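Local coordinates for extracellular solute-binding protein, family 5 (Chelativorans sp., PDB 6WM6), which binds EDTA and related aminopolycarboxylates in the periplasm as the solute receptor of what is probably an ABC uptake system, at residues 112-117 against 171-176. Sequence-based numbering, arbitrary orientation. Where two conformers were deposited one is given.
Sequences TVVYRI and VVTATF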
loop_
_atom_site.group_PDB
_atom_site.type_symbol
_atom_site.label_atom_id
_atom_site.label_comp_id
_atom_site.label_asym_id
_atom_site.label_seq_id
_atom_site.Cartn_x
_atom_site.Cartn_y
_atom_site.Cartn_z
ATOM N N THR A 112 -20.516 15.279 -11.027
ATOM C CA THR A 112 -20.600 14.540 -12.277
ATOM C C THR A 112 -19.208 14.474 -12.872
ATOM O O THR A 112 -18.512 15.497 -12.935
ATOM C CB THR A 112 -21.546 15.258 -13.258
ATOM O OG1 THR A 112 -22.845 15.442 -12.675
ATOM C CG2 THR A 112 -21.698 14.430 -14.518
ATOM N N VAL A 113 -18.804 13.282 -13.283
ATOM C CA VAL A 113 -17.529 13.052 -13.950
ATOM C C VAL A 113 -17.817 12.425 -15.305
ATOM O O VAL A 113 -18.611 11.479 -15.398
ATOM C CB VAL A 113 -16.601 12.146 -13.123
ATOM C CG1 VAL A 113 -15.338 11.790 -13.930
ATOM C CG2 VAL A 113 -16.234 12.798 -11.809
ATOM N N VAL A 114 -17.180 12.946 -16.353
ATOM C CA VAL A 114 -17.309 12.414 -17.710
ATOM C C VAL A 114 -15.960 11.881 -18.154
ATOM O O VAL A 114 -14.942 12.595 -18.077
ATOM C CB VAL A 114 -17.824 13.475 -18.704
ATOM C CG1 VAL A 114 -17.826 12.915 -20.124
ATOM C CG2 VAL A 114 -19.213 13.911 -18.307
ATOM N N TYR A 115 -15.949 10.631 -18.605
ATOM C CA TYR A 115 -14.778 9.983 -19.179
ATOM C C TYR A 115 -15.002 9.865 -20.680
ATOM O O TYR A 115 -16.058 9.395 -21.121
ATOM C CB TYR A 115 -14.560 8.579 -18.606
ATOM C CG TYR A 115 -14.392 8.492 -17.105
ATOM C CD1 TYR A 115 -15.495 8.356 -16.280
ATOM C CD2 TYR A 115 -13.132 8.541 -16.504
ATOM C CE1 TYR A 115 -15.357 8.266 -14.906
ATOM C CE2 TYR A 115 -12.985 8.469 -15.136
ATOM C CZ TYR A 115 -14.096 8.333 -14.339
ATOM O OH TYR A 115 -13.981 8.269 -12.961
ATOM N N ARG A 116 -14.028 10.269 -21.474
ATOM C CA ARG A 116 -14.043 10.051 -22.918
ATOM C C ARG A 116 -12.921 9.066 -23.219
ATOM O O ARG A 116 -11.735 9.392 -23.051
ATOM C CB ARG A 116 -13.912 11.364 -23.680
ATOM C CG ARG A 116 -15.161 12.233 -23.489
ATOM C CD ARG A 116 -15.106 13.601 -24.169
ATOM N NE ARG A 116 -16.252 14.418 -23.757
ATOM C CZ ARG A 116 -17.453 14.386 -24.330
ATOM N NH1 ARG A 116 -17.685 13.591 -25.366
ATOM N NH2 ARG A 116 -18.426 15.160 -23.871
ATOM N N ILE A 117 -13.303 7.843 -23.595
ATOM C CA ILE A 117 -12.375 6.761 -23.887
ATOM C C ILE A 117 -11.863 6.931 -25.304
ATOM O O ILE A 117 -12.633 7.235 -26.229
ATOM C CB ILE A 117 -13.108 5.418 -23.728
ATOM C CG1 ILE A 117 -13.689 5.282 -22.323
ATOM C CG2 ILE A 117 -12.168 4.258 -24.066
ATOM C CD1 ILE A 117 -14.658 4.100 -22.217
ATOM N N VAL A 171 -18.239 7.526 -24.307
ATOM C CA VAL A 171 -18.454 8.628 -23.379
ATOM C C VAL A 171 -19.236 8.092 -22.187
ATOM O O VAL A 171 -20.383 7.642 -22.339
ATOM C CB VAL A 171 -19.184 9.807 -24.029
ATOM C CG1 VAL A 171 -19.279 10.972 -23.049
ATOM C CG2 VAL A 171 -18.478 10.253 -25.294
ATOM N N VAL A 172 -18.629 8.136 -21.006
ATOM C CA VAL A 172 -19.169 7.546 -19.784
ATOM C C VAL A 172 -19.402 8.669 -18.789
ATOM O O VAL A 172 -18.485 9.439 -18.494
ATOM C CB VAL A 172 -18.195 6.505 -19.198
ATOM C CG1 VAL A 172 -18.764 5.897 -17.926
ATOM C CG2 VAL A 172 -17.883 5.443 -20.220
ATOM N N THR A 173 -20.619 8.758 -18.260
ATOM C CA THR A 173 -21.001 9.807 -17.318
ATOM C C THR A 173 -21.357 9.192 -15.972
ATOM O O THR A 173 -22.298 8.389 -15.880
ATOM C CB THR A 173 -22.177 10.618 -17.869
ATOM O OG1 THR A 173 -21.817 11.205 -19.130
ATOM C CG2 THR A 173 -22.580 11.738 -16.914
ATOM N N ALA A 174 -20.595 9.567 -14.940
ATOM C CA ALA A 174 -20.818 9.130 -13.564
ATOM C C ALA A 174 -21.465 10.261 -12.779
ATOM O O ALA A 174 -20.906 11.363 -12.703
ATOM C CB ALA A 174 -19.494 8.759 -12.899
ATOM N N THR A 175 -22.623 9.993 -12.198
ATOM C CA THR A 175 -23.311 10.957 -11.343
ATOM C C THR A 175 -23.271 10.457 -9.899
ATOM O O THR A 175 -23.655 9.313 -9.634
ATOM C CB THR A 175 -24.757 11.164 -11.796
ATOM O OG1 THR A 175 -24.782 11.573 -13.171
ATOM C CG2 THR A 175 -25.426 12.255 -10.948
ATOM N N PHE A 176 -22.796 11.304 -8.990
ATOM C CA PHE A 176 -22.585 10.952 -7.595
ATOM C C PHE A 176 -23.768 11.375 -6.732
ATOM O O PHE A 176 -24.391 12.414 -6.962
ATOM C CB PHE A 176 -21.311 11.645 -7.071
ATOM C CG PHE A 176 -20.022 11.100 -7.647
ATOM C CD1 PHE A 176 -19.673 11.338 -8.966
ATOM C CD2 PHE A 176 -19.161 10.370 -6.848
ATOM C CE1 PHE A 176 -18.469 10.845 -9.481
ATOM C CE2 PHE A 176 -17.960 9.889 -7.355
ATOM C CZ PHE A 176 -17.625 10.109 -8.657
HETATM O O HOH W 1 -25.099 14.152 -13.689
#
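The two central strands of a four-stranded antiparallel sheet meet where V113 and Y115 pair with A174 and V172. Their axes approach to 4.7 Å with N-to-C directions 164° apart, and four backbone bonds fix the register: V113 N to A174 O and V172 N to Y115 O at 2.9 Å, A174 N to V113 O and Y115 N to V172 O at 2.8 Å. Both hydrogen-bonded pairs put their side chains on one face, and the non-hydrogen-bonded pairs T112-T175, V114-T173 and R116-V171 put theirs on the other.

On the buried face, V113 CG2 reaches F176 CE1 obliquely at 3.8 Å, while the valine's other methyl, CG1, lies over a face of the Y115 ring. F134 of helix 131-141 touches Y115, I117 and V172; F187 meets the same tyrosine steeply and W183 touches V113, so this face packs against that helix and against the chain that follows strand 171-176. Strands 100-108 and 160-165 complete the sheet, which belongs to the lobed, periplasmic-binding-protein architecture of family 5.

The partly exposed face is more polar. A water bridges two hydroxyls 4.4 Å apart, T112 OG1 and T175 OG1, donating to the former and hydrogen-bonded at 2.6 Å to the latter; T112 OG1 also bonds to P110 O. A chi1 of -56° sets T112 OG1 beside the backbone N, which leaves CG2 anti to that nitrogen, and this methyl meets T173 CG2. V114 CG1 packs on V171 CG1 at 3.8 Å. R116 was modelled in two conformers; in one of them it runs extended from CG to NE alongside V171, whose CG1 lies over one guanidinium face, offset toward the rim, a contact that remains tentative.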